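Local coordinates for protein leucine aminopeptidase A1, chloroplastic (Solanum lycopersicum, PDB 5D8N) that removes N-terminal amino acids, preferably leucine, from peptides as a magnesium-dependent homohexameric aminopeptidase, and also has chaperone activity, at residues 277-282 with 393-398; 252-257 with 264-269; 238-241 with 246-249; 322-327 with 410-415. The protein carries 1 engineered substitution. One frame throughout, in Å; residues are numbered along the deposited sequence. Where two conformers were deposited one is given.

Interaction 1. Residues 277-282 with 393-398; sequences PYFIHL and ADALIY
Ala395 is the first residue of helix 393-398 to meet the strand: its CA stands 4.0 Å from Phe279 CE2, near the plane of the phenyl ring and at its edge. An alanine suits this spot because its single methyl group lets the helix backbone come up against the ring, while the methyl also touches the ring rim. One turn further on, Tyr398 carries most of the contact. With CG anti to the backbone N (chi1 -175°), its ring reaches out from the helix to the strand and meets two aromatic residues that lie two positions apart on the same face of the sheet. The first pair is edge-to-face: Phe279 presents its CE1-CZ edge to the face of Tyr398, the planes standing at 61° and the centroids 4.7 Å apart. Phe279 CZ lies 3.5 Å from Tyr398 CG. In the second pair, offset and almost perpendicular, Tyr398 supplies the edge instead, placing CE1 over the rim of one face of His281, with OH beside ND1 and well out of the imidazole plane. His281 ND1 therefore donates only a weak hydrogen bond of 2.9 Å to Tyr398 OH, bent to 116° at the hydrogen. The stronger polar tie of this imidazole is made by NE2, which is hydrogen-bonded to His350 ND1. The aromatic cluster joins helix 388-401 to strand 278-284 of the catalytic domain. Behind the rings lies the neighbouring strand 347-358, where Ile352 touches both Phe279 and Tyr398, while strand 247-252 pairs with the other edge of strand 278-284 and helix 229-242 packs against its opposite face.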
loop_
_atom_site.group_PDB
_atom_site.type_symbol
_atom_site.label_atom_id
_atom_site.label_comp_id
_atom_site.label_asym_id
_atom_site.label_seq_id
_atom_site.Cartn_x
_atom_site.Cartn_y
_atom_site.Cartn_z
ATOM N N PRO A 277 -34.540 5.267 -7.204
ATOM C CA PRO A 277 -34.523 3.856 -7.528
ATOM C C PRO A 277 -35.868 3.335 -8.026
ATOM O O PRO A 277 -36.884 3.952 -7.756
ATOM C CB PRO A 277 -34.268 3.210 -6.183
ATOM C CG PRO A 277 -34.952 4.109 -5.226
ATOM C CD PRO A 277 -34.793 5.497 -5.772
ATOM N N TYR A 278 -35.835 2.317 -8.877
ATOM C CA TYR A 278 -37.036 1.719 -9.421
ATOM C C TYR A 278 -36.846 0.218 -9.404
ATOM O O TYR A 278 -35.839 -0.317 -9.877
ATOM C CB TYR A 278 -37.309 2.194 -10.855
ATOM C CG TYR A 278 -37.722 3.644 -10.903
ATOM C CD1 TYR A 278 -39.023 4.033 -10.548
ATOM C CD2 TYR A 278 -36.794 4.641 -11.147
ATOM C CE1 TYR A 278 -39.379 5.369 -10.423
ATOM C CE2 TYR A 278 -37.152 5.979 -11.059
ATOM C CZ TYR A 278 -38.455 6.337 -10.758
ATOM O OH TYR A 278 -38.779 7.666 -10.613
ATOM N N PHE A 279 -37.888 -0.472 -8.967
ATOM C CA PHE A 279 -37.856 -1.925 -8.901
ATOM C C PHE A 279 -38.651 -2.414 -10.108
ATOM O O PHE A 279 -39.836 -2.132 -10.245
ATOM C CB PHE A 279 -38.451 -2.377 -7.561
ATOM C CG PHE A 279 -38.302 -3.846 -7.295
ATOM C CD1 PHE A 279 -39.193 -4.763 -7.838
ATOM C CD2 PHE A 279 -37.360 -4.295 -6.388
ATOM C CE1 PHE A 279 -39.065 -6.117 -7.574
ATOM C CE2 PHE A 279 -37.241 -5.640 -6.116
ATOM C CZ PHE A 279 -38.076 -6.558 -6.716
ATOM N N ILE A 280 -37.975 -3.141 -10.977
ATOM C CA ILE A 280 -38.507 -3.552 -12.253
ATOM C C ILE A 280 -39.006 -4.981 -12.208
ATOM O O ILE A 280 -38.272 -5.909 -11.842
ATOM C CB ILE A 280 -37.418 -3.442 -13.336
ATOM C CG1 ILE A 280 -36.977 -1.991 -13.500
ATOM C CG2 ILE A 280 -37.943 -3.978 -14.651
ATOM C CD1 ILE A 280 -35.675 -1.848 -14.257
ATOM N N HIS A 281 -40.271 -5.151 -12.582
ATOM C CA HIS A 281 -40.886 -6.473 -12.677
ATOM C C HIS A 281 -41.582 -6.697 -14.018
ATOM O O HIS A 281 -42.625 -6.117 -14.297
ATOM C CB HIS A 281 -41.868 -6.677 -11.521
ATOM C CG HIS A 281 -42.475 -8.041 -11.474
ATOM N ND1 HIS A 281 -43.639 -8.312 -10.782
ATOM C CD2 HIS A 281 -42.149 -9.188 -12.125
ATOM C CE1 HIS A 281 -43.930 -9.597 -10.910
ATOM N NE2 HIS A 281 -43.057 -10.148 -11.738
ATOM N N LEU A 282 -40.969 -7.492 -14.876
ATOM C CA LEU A 282 -41.609 -7.912 -16.125
ATOM C C LEU A 282 -42.064 -9.343 -15.965
ATOM O O LEU A 282 -41.431 -10.129 -15.243
ATOM C CB LEU A 282 -40.621 -7.870 -17.284
ATOM C CG LEU A 282 -40.057 -6.508 -17.666
ATOM C CD1 LEU A 282 -38.913 -6.668 -18.661
ATOM C CD2 LEU A 282 -41.146 -5.666 -18.293
ATOM N N ALA A 393 -30.843 -9.294 -2.107
ATOM C CA ALA A 393 -31.595 -9.916 -1.032
ATOM C C ALA A 393 -33.109 -9.674 -1.150
ATOM O O ALA A 393 -33.916 -10.600 -1.175
ATOM C CB ALA A 393 -31.070 -9.414 0.295
ATOM N N ASP A 394 -33.481 -8.415 -1.315
ATOM C CA ASP A 394 -34.871 -8.043 -1.494
ATOM C C ASP A 394 -35.473 -8.470 -2.841
ATOM O O ASP A 394 -36.655 -8.849 -2.915
ATOM C CB ASP A 394 -35.047 -6.546 -1.249
ATOM C CG ASP A 394 -35.032 -6.203 0.254
ATOM O OD1 ASP A 394 -35.646 -6.996 1.018
ATOM O OD2 ASP A 394 -34.484 -5.131 0.637
ATOM N N ALA A 395 -34.667 -8.451 -3.899
ATOM C CA ALA A 395 -35.152 -8.946 -5.194
ATOM C C ALA A 395 -35.446 -10.440 -5.168
ATOM O O ALA A 395 -36.395 -10.904 -5.771
ATOM C CB ALA A 395 -34.140 -8.658 -6.282
ATOM N N LEU A 396 -34.629 -11.198 -4.450
ATOM C CA LEU A 396 -34.828 -12.622 -4.363
ATOM C C LEU A 396 -36.063 -12.967 -3.538
ATOM O O LEU A 396 -36.797 -13.901 -3.856
ATOM C CB LEU A 396 -33.560 -13.284 -3.824
ATOM C CG LEU A 396 -32.369 -13.362 -4.774
ATOM C CD1 LEU A 396 -31.102 -13.783 -4.017
ATOM C CD2 LEU A 396 -32.572 -14.362 -5.901
ATOM N N ILE A 397 -36.268 -12.241 -2.450
ATOM C CA ILE A 397 -37.457 -12.433 -1.627
ATOM C C ILE A 397 -38.669 -12.137 -2.493
ATOM O O ILE A 397 -39.610 -12.910 -2.500
ATOM C CB ILE A 397 -37.435 -11.504 -0.404
ATOM C CG1 ILE A 397 -36.359 -11.976 0.580
ATOM C CG2 ILE A 397 -38.777 -11.496 0.309
ATOM C CD1 ILE A 397 -35.870 -10.898 1.542
ATOM N N TYR A 398 -38.619 -11.059 -3.275
ATOM C CA TYR A 398 -39.727 -10.712 -4.154
ATOM C C TYR A 398 -39.984 -11.806 -5.176
ATOM O O TYR A 398 -41.118 -12.210 -5.421
ATOM C CB TYR A 398 -39.405 -9.417 -4.893
ATOM C CG TYR A 398 -40.531 -8.887 -5.744
ATOM C CD1 TYR A 398 -40.661 -9.255 -7.060
ATOM C CD2 TYR A 398 -41.487 -8.040 -5.211
ATOM C CE1 TYR A 398 -41.709 -8.794 -7.831
ATOM C CE2 TYR A 398 -42.508 -7.512 -5.994
ATOM C CZ TYR A 398 -42.628 -7.924 -7.296
ATOM O OH TYR A 398 -43.598 -7.359 -8.094
#

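Interaction 2. Residues 252-257 with 264-269; sequences LDAEQC and AYLAVA
Leu266 packs against the first turn of helix 254-257, and this is where the two helices fit together. Its two methyls flank the carbonyl oxygen of Ala254, CD1 reaching on to Cys257 C at 3.8 Å and CD2 to Ala254 CB at 4.1 Å. The small alanine lets the leucine approach the main chain. The buried part of the contact is Cys257 with Tyr265: SG lies 3.8 Å from Tyr265 CE2, in the plane of the ring and at its edge. Tyr265 has CG anti to the backbone N (chi1 165°) and extends inward, where its OH is hydrogen-bonded to Ala355 O. The meeting of Ala254 with Leu266 CD2 is the looser margin, on the solvent side. Cut back to an alanine, Leu266 is likely to open a gap over the Ala254-Cys257 turn and weaken the hold between the helices. The start of helix 254-257 is held separately, by a capping box: Gln256 N donates to Asp253 OD1 (3.0 Å), nearly along the C-O axis, and Asp253 N donates to Gln256 OE1 (3.0 Å). Across the helix pair no hydrogen bond is formed. The chemistry thus separates two tasks, with apolar and sulfur-aromatic contacts joining the helices while polar side chains fix the start of one of them.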
loop_
_atom_site.group_PDB
_atom_site.type_symbol
_atom_site.label_atom_id
_atom_site.label_comp_id
_atom_site.label_asym_id
_atom_site.label_seq_id
_atom_site.Cartn_x
_atom_site.Cartn_y
_atom_site.Cartn_z
ATOM N N LEU A 252 -42.131 -0.576 -9.606
ATOM C CA LEU A 252 -42.397 -0.078 -8.249
ATOM C C LEU A 252 -41.431 1.047 -7.896
ATOM O O LEU A 252 -40.213 0.881 -8.021
ATOM C CB LEU A 252 -42.289 -1.213 -7.231
ATOM C CG LEU A 252 -42.981 -2.542 -7.558
ATOM C CD1 LEU A 252 -42.874 -3.459 -6.361
ATOM C CD2 LEU A 252 -44.450 -2.296 -7.805
ATOM N N ASP A 253 -41.962 2.127 -7.322
ATOM C CA ASP A 253 -41.122 3.211 -6.825
ATOM C C ASP A 253 -40.742 3.006 -5.350
ATOM O O ASP A 253 -41.023 1.960 -4.764
ATOM C CB ASP A 253 -41.778 4.582 -7.082
ATOM C CG ASP A 253 -43.021 4.832 -6.233
ATOM O OD1 ASP A 253 -43.235 4.123 -5.222
ATOM O OD2 ASP A 253 -43.793 5.734 -6.613
ATOM N N ALA A 254 -39.889 3.882 -4.839
ATOM C CA ALA A 254 -39.283 3.689 -3.524
ATOM C C ALA A 254 -40.350 3.491 -2.460
ATOM O O ALA A 254 -40.154 2.689 -1.545
ATOM C CB ALA A 254 -38.422 4.886 -3.146
ATOM N N GLU A 255 -41.460 4.209 -2.575
ATOM C CA GLU A 255 -42.523 4.168 -1.567
ATOM C C GLU A 255 -43.237 2.830 -1.599
ATOM O O GLU A 255 -43.504 2.237 -0.559
ATOM C CB GLU A 255 -43.577 5.282 -1.772
ATOM C CG GLU A 255 -43.265 6.586 -1.054
ATOM C CD GLU A 255 -43.034 6.438 0.459
ATOM O OE1 GLU A 255 -43.960 6.084 1.228
ATOM O OE2 GLU A 255 -41.903 6.699 0.921
ATOM N N GLN A 256 -43.470 2.313 -2.794
ATOM C CA GLN A 256 -44.004 0.960 -2.900
ATOM C C GLN A 256 -43.056 -0.124 -2.360
ATOM O O GLN A 256 -43.483 -1.103 -1.756
ATOM C CB GLN A 256 -44.369 0.673 -4.352
ATOM C CG GLN A 256 -45.526 1.522 -4.876
ATOM C CD GLN A 256 -45.707 1.362 -6.375
ATOM O OE1 GLN A 256 -44.924 1.878 -7.171
ATOM N NE2 GLN A 256 -46.670 0.538 -6.759
ATOM N N CYS A 257 -41.755 0.045 -2.558
ATOM C CA CYS A 257 -40.805 -0.947 -2.052
ATOM C C CYS A 257 -40.719 -0.832 -0.532
ATOM O O CYS A 257 -40.505 -1.825 0.188
ATOM C CB CYS A 257 -39.431 -0.716 -2.680
ATOM S SG CYS A 257 -39.428 -1.109 -4.453
ATOM N N ALA A 264 -33.159 -3.565 2.797
ATOM C CA ALA A 264 -31.798 -3.735 2.317
ATOM C C ALA A 264 -31.566 -2.992 1.003
ATOM O O ALA A 264 -30.619 -2.215 0.862
ATOM C CB ALA A 264 -31.449 -5.202 2.201
ATOM N N TYR A 265 -32.498 -3.133 0.072
ATOM C CA TYR A 265 -32.465 -2.407 -1.189
ATOM C C TYR A 265 -32.541 -0.894 -0.968
ATOM O O TYR A 265 -31.730 -0.129 -1.504
ATOM C CB TYR A 265 -33.592 -2.913 -2.092
ATOM C CG TYR A 265 -33.958 -2.057 -3.305
ATOM C CD1 TYR A 265 -33.009 -1.643 -4.224
ATOM C CD2 TYR A 265 -35.286 -1.802 -3.613
ATOM C CE1 TYR A 265 -33.355 -1.002 -5.413
ATOM C CE2 TYR A 265 -35.654 -1.129 -4.774
ATOM C CZ TYR A 265 -34.687 -0.723 -5.674
ATOM O OH TYR A 265 -35.089 -0.137 -6.860
ATOM N N LEU A 266 -33.483 -0.465 -0.130
ATOM C CA LEU A 266 -33.701 0.955 0.056
ATOM C C LEU A 266 -32.556 1.617 0.792
ATOM O O LEU A 266 -32.210 2.759 0.506
ATOM C CB LEU A 266 -35.027 1.214 0.765
ATOM C CG LEU A 266 -36.253 0.877 -0.091
ATOM C CD1 LEU A 266 -37.546 0.957 0.710
ATOM C CD2 LEU A 266 -36.363 1.854 -1.237
ATOM N N ALA A 267 -31.875 0.877 1.651
ATOM C CA ALA A 267 -30.689 1.441 2.293
ATOM C C ALA A 267 -29.564 1.736 1.286
ATOM O O ALA A 267 -28.899 2.759 1.362
ATOM C CB ALA A 267 -30.175 0.495 3.364
ATOM N N VAL A 268 -29.372 0.837 0.337
ATOM C CA VAL A 268 -28.342 1.048 -0.678
ATOM C C VAL A 268 -28.713 2.234 -1.531
ATOM O O VAL A 268 -27.883 3.072 -1.838
ATOM C CB VAL A 268 -28.207 -0.195 -1.594
ATOM C CG1 VAL A 268 -27.214 0.079 -2.711
ATOM C CG2 VAL A 268 -27.727 -1.390 -0.781
ATOM N N ALA A 269 -29.990 2.334 -1.861
ATOM C CA ALA A 269 -30.495 3.415 -2.711
ATOM C C ALA A 269 -30.566 4.816 -2.064
ATOM O O ALA A 269 -30.708 5.817 -2.755
ATOM C CB ALA A 269 -31.871 3.036 -3.231
#

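Interaction 3. Residues 238-241 with 246-249; sequences KIAS and VISV
A helix and the strand that follows it, joined by a short turn, pack against each other here in the α/β catalytic domain: helix 229-242 runs into edge strand 247-252, and its last turns lie over one face of that strand. Ala240 is the centre of the contact. Its CB is 3.7 Å from Val249 CB and equally close to Val249 CG1, and it meets the CG2 methyl of Ile247 at 4.0 Å. A methyl is about all that fits, since the CA atoms of Ala240 and Ile247 are just 5.0 Å apart. In Val249, CG1 stands between the backbone N and the carbonyl carbon (chi1 61°), which brings this branch alongside the alanine methyl. Ile239 adds a second apolar touch as the two isoleucines cross obliquely, its CG2 lying 3.9 Å from Ile247 CD1. Beta-branched Ile247 and Val249 suit an extended strand and turn the same way, toward the helix, whereas Ser248 between them points away and is exposed. No hydrogen bond links the two segments, so their grip is apolar. On the inner edge, strand 247-252 is paired with strand 278-284, with Ser248 bonded through its backbone to Cys283, and the side chains of Ile247 and Val249 lean on Phe284 and Leu282.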
loop_
_atom_site.group_PDB
_atom_site.type_symbol
_atom_site.label_atom_id
_atom_site.label_comp_id
_atom_site.label_asym_id
_atom_site.label_seq_id
_atom_site.Cartn_x
_atom_site.Cartn_y
_atom_site.Cartn_z
ATOM N N LYS A 238 -40.377 -0.378 -22.463
ATOM C CA LYS A 238 -40.311 -0.410 -23.914
ATOM C C LYS A 238 -40.426 -1.851 -24.394
ATOM O O LYS A 238 -41.084 -2.139 -25.397
ATOM C CB LYS A 238 -38.988 0.200 -24.385
ATOM C CG LYS A 238 -38.742 0.182 -25.884
ATOM C CD LYS A 238 -37.367 0.754 -26.225
ATOM C CE LYS A 238 -36.909 0.381 -27.628
ATOM N NZ LYS A 238 -35.677 1.153 -27.957
ATOM N N ILE A 239 -39.777 -2.765 -23.682
ATOM C CA ILE A 239 -39.879 -4.175 -24.032
ATOM C C ILE A 239 -41.336 -4.594 -23.879
ATOM O O ILE A 239 -41.877 -5.258 -24.740
ATOM C CB ILE A 239 -38.979 -5.050 -23.146
ATOM C CG1 ILE A 239 -37.497 -4.793 -23.494
ATOM C CG2 ILE A 239 -39.320 -6.521 -23.333
ATOM C CD1 ILE A 239 -36.544 -5.316 -22.450
ATOM N N ALA A 240 -41.972 -4.222 -22.781
ATOM C CA ALA A 240 -43.347 -4.665 -22.533
ATOM C C ALA A 240 -44.285 -4.067 -23.580
ATOM O O ALA A 240 -45.204 -4.729 -24.029
ATOM C CB ALA A 240 -43.807 -4.243 -21.140
ATOM N N SER A 241 -44.024 -2.824 -23.960
ATOM C CA SER A 241 -44.840 -2.133 -24.932
ATOM C C SER A 241 -44.732 -2.796 -26.298
ATOM O O SER A 241 -45.740 -3.009 -26.970
ATOM C CB SER A 241 -44.408 -0.671 -25.025
ATOM O OG SER A 241 -45.135 -0.071 -26.076
ATOM N N VAL A 246 -47.741 -10.531 -24.696
ATOM C CA VAL A 246 -47.069 -11.573 -23.913
ATOM C C VAL A 246 -46.195 -11.108 -22.745
ATOM O O VAL A 246 -45.779 -11.919 -21.922
ATOM C CB VAL A 246 -46.221 -12.462 -24.830
ATOM C CG1 VAL A 246 -47.146 -13.233 -25.773
ATOM C CG2 VAL A 246 -45.218 -11.653 -25.621
ATOM N N ILE A 247 -45.890 -9.813 -22.691
ATOM C CA ILE A 247 -45.129 -9.270 -21.582
ATOM C C ILE A 247 -45.883 -8.120 -20.921
ATOM O O ILE A 247 -46.219 -7.133 -21.559
ATOM C CB ILE A 247 -43.717 -8.822 -22.028
ATOM C CG1 ILE A 247 -42.898 -10.029 -22.504
ATOM C CG2 ILE A 247 -43.015 -8.117 -20.881
ATOM C CD1 ILE A 247 -41.550 -9.670 -23.118
ATOM N N SER A 248 -46.066 -8.229 -19.608
ATOM C CA SER A 248 -46.580 -7.151 -18.798
ATOM C C SER A 248 -45.460 -6.564 -17.946
ATOM O O SER A 248 -44.431 -7.210 -17.692
ATOM C CB SER A 248 -47.695 -7.661 -17.880
ATOM O OG SER A 248 -47.186 -8.621 -16.967
ATOM N N VAL A 249 -45.691 -5.354 -17.446
ATOM C CA VAL A 249 -44.673 -4.669 -16.656
ATOM C C VAL A 249 -45.312 -4.005 -15.450
ATOM O O VAL A 249 -46.443 -3.524 -15.524
ATOM C CB VAL A 249 -43.908 -3.618 -17.478
ATOM C CG1 VAL A 249 -44.853 -2.528 -17.990
ATOM C CG2 VAL A 249 -42.811 -3.001 -16.636
#

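Interaction 4. Residues 322-327 with 410-415; sequences MKNDMG and LATLTG
Van der Waals contact between Asn324 and Thr412 makes up most of this meeting. The Thr412 methyl CG2 lies 3.3 Å from Asn324 O and 3.9 Å from Asn324 CG, the two side chains lying alongside one another but pointing opposite ways. Asn324 CG sits between its backbone N and carbonyl carbon (chi1 66°), which sets the amide beside the threonine. A threonine serves well here, with a methyl for packing and a hydroxyl for the water that bridges to Asp325. Hydrogen bonds within and around the segments hold the partners: Gly327 N donates to Asn324 O (3.1 Å), closing a type II turn, and Asn324 ND2 binds Ala503 O. Were Asn324 reduced to an alanine, Ala503 O would probably lose this donor and Thr412 the amide packed along one side. Water forms the polar bridge, donating to Asp325 OD1 (2.9 Å) and hydrogen-bonding Thr412 OG1 (3.2 Å). These bonds touch two residues of the enzyme's magnesium-binding site, each differently: Asp325, whose OD2 also accepts from Asp305 N, and Lys300, whose NZ donates to the carbonyl of Thr412. The chemistry is consistent with a second shell of turn, bridging water and threonine carbonyl that probably helps to position Asp325 and Lys300.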
loop_
_atom_site.group_PDB
_atom_site.type_symbol
_atom_site.label_atom_id
_atom_site.label_comp_id
_atom_site.label_asym_id
_atom_site.label_seq_id
_atom_site.Cartn_x
_atom_site.Cartn_y
_atom_site.Cartn_z
ATOM N N MET A 322 -13.681 -0.836 -13.288
ATOM C CA MET A 322 -14.825 -1.753 -13.292
ATOM C C MET A 322 -15.958 -1.226 -14.184
ATOM O O MET A 322 -16.740 -0.348 -13.796
ATOM C CB MET A 322 -15.326 -1.993 -11.861
ATOM C CG MET A 322 -16.759 -2.499 -11.754
ATOM S SD MET A 322 -17.587 -2.292 -10.159
ATOM C CE MET A 322 -17.844 -0.516 -10.075
ATOM N N LYS A 323 -16.049 -1.805 -15.377
ATOM C CA LYS A 323 -17.037 -1.408 -16.380
ATOM C C LYS A 323 -18.139 -2.454 -16.540
ATOM O O LYS A 323 -19.027 -2.322 -17.385
ATOM C CB LYS A 323 -16.303 -1.144 -17.695
ATOM C CG LYS A 323 -15.290 -0.008 -17.576
ATOM C CD LYS A 323 -14.915 0.585 -18.916
ATOM C CE LYS A 323 -16.067 1.409 -19.472
ATOM N NZ LYS A 323 -15.798 1.795 -20.888
ATOM N N ASN A 324 -18.189 -3.345 -15.555
ATOM C CA ASN A 324 -19.114 -4.456 -15.550
ATOM C C ASN A 324 -20.421 -4.189 -14.812
ATOM O O ASN A 324 -21.251 -5.096 -14.711
ATOM C CB ASN A 324 -18.397 -5.692 -14.992
ATOM C CG ASN A 324 -18.014 -5.546 -13.534
ATOM O OD1 ASN A 324 -18.439 -4.600 -12.865
ATOM N ND2 ASN A 324 -17.229 -6.502 -13.027
ATOM N N ASP A 325 -20.567 -2.999 -14.226
ATOM C CA ASP A 325 -21.787 -2.615 -13.493
ATOM C C ASP A 325 -22.996 -2.976 -14.349
ATOM O O ASP A 325 -22.970 -2.783 -15.574
ATOM C CB ASP A 325 -21.858 -1.098 -13.239
ATOM C CG ASP A 325 -20.977 -0.654 -12.077
ATOM O OD1 ASP A 325 -20.429 -1.548 -11.379
ATOM O OD2 ASP A 325 -20.843 0.587 -11.876
ATOM N N MET A 326 -23.996 -3.567 -13.706
ATOM C CA MET A 326 -25.282 -3.808 -14.344
ATOM C C MET A 326 -25.277 -4.940 -15.381
ATOM O O MET A 326 -26.241 -5.108 -16.114
ATOM C CB MET A 326 -25.735 -2.498 -15.001
ATOM C CG MET A 326 -27.101 -1.981 -14.604
ATOM S SD MET A 326 -27.358 -0.832 -15.964
ATOM C CE MET A 326 -27.313 -1.916 -17.372
ATOM N N GLY A 327 -24.194 -5.694 -15.496
ATOM C CA GLY A 327 -24.153 -6.806 -16.440
ATOM C C GLY A 327 -25.273 -7.818 -16.234
ATOM O O GLY A 327 -25.753 -8.440 -17.184
ATOM N N LEU A 410 -28.267 -13.342 -11.822
ATOM C CA LEU A 410 -26.978 -12.974 -12.387
ATOM C C LEU A 410 -26.536 -11.670 -11.765
ATOM O O LEU A 410 -27.276 -10.688 -11.732
ATOM C CB LEU A 410 -27.076 -12.795 -13.899
ATOM C CG LEU A 410 -27.117 -14.115 -14.692
ATOM C CD1 LEU A 410 -28.519 -14.672 -14.608
ATOM C CD2 LEU A 410 -26.751 -13.876 -16.148
ATOM N N ALA A 411 -25.297 -11.671 -11.308
ATOM C CA ALA A 411 -24.728 -10.507 -10.634
ATOM C C ALA A 411 -23.207 -10.492 -10.782
ATOM O O ALA A 411 -22.529 -11.534 -10.710
ATOM C CB ALA A 411 -25.091 -10.533 -9.163
ATOM N N THR A 412 -22.706 -9.294 -11.041
ATOM C CA THR A 412 -21.285 -9.015 -10.921
ATOM C C THR A 412 -20.985 -8.834 -9.453
ATOM O O THR A 412 -21.012 -7.718 -8.929
ATOM C CB THR A 412 -20.926 -7.746 -11.708
ATOM O OG1 THR A 412 -21.813 -6.670 -11.355
ATOM C CG2 THR A 412 -21.103 -7.975 -13.164
ATOM N N LEU A 413 -20.850 -9.943 -8.740
ATOM C CA LEU A 413 -20.847 -9.893 -7.289
ATOM C C LEU A 413 -19.480 -9.701 -6.642
ATOM O O LEU A 413 -19.373 -8.954 -5.693
ATOM C CB LEU A 413 -21.507 -11.125 -6.694
ATOM C CG LEU A 413 -22.197 -10.802 -5.373
ATOM C CD1 LEU A 413 -23.512 -10.078 -5.640
ATOM C CD2 LEU A 413 -22.443 -12.066 -4.571
ATOM N N THR A 414 -18.447 -10.393 -7.104
ATOM C CA THR A 414 -17.156 -10.376 -6.417
ATOM C C THR A 414 -15.989 -10.250 -7.396
ATOM O O THR A 414 -16.054 -10.751 -8.529
ATOM C CB THR A 414 -16.966 -11.671 -5.585
ATOM O OG1 THR A 414 -16.901 -12.817 -6.452
ATOM C CG2 THR A 414 -18.111 -11.851 -4.605
ATOM N N GLY A 415 -14.880 -9.663 -6.948
ATOM C CA GLY A 415 -13.589 -9.808 -7.636
ATOM C C GLY A 415 -13.059 -11.226 -7.441
ATOM O O GLY A 415 -12.255 -11.737 -8.220
HETATM O O HOH W 1 -20.823 -4.044 -9.876
#

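All four interactions lie in the catalytic domain, and three reach its central mixed sheet. Along the chain, interaction 3 comes first, interaction 2 follows and closes before interaction 1 opens, while interactions 1 and 4 alternate their segments. Interactions 1 and 2 are neighbours, with centres about 9 Å apart, joined where Phe279 O meets Leu252 N and Asp394 OD2 meets Tyr265 N. Interaction 3 lies about 17 Å from interaction 1, centre to centre, and touches it through the paired strands 247-252 and 278-284. Interaction 4 stands nearer the sheet's middle, beside the metal-binding residues, yet helix 388-401 of interaction 1 leads into its strand 406-411. Interactions 1 to 3 thus consolidate one end of the sheet.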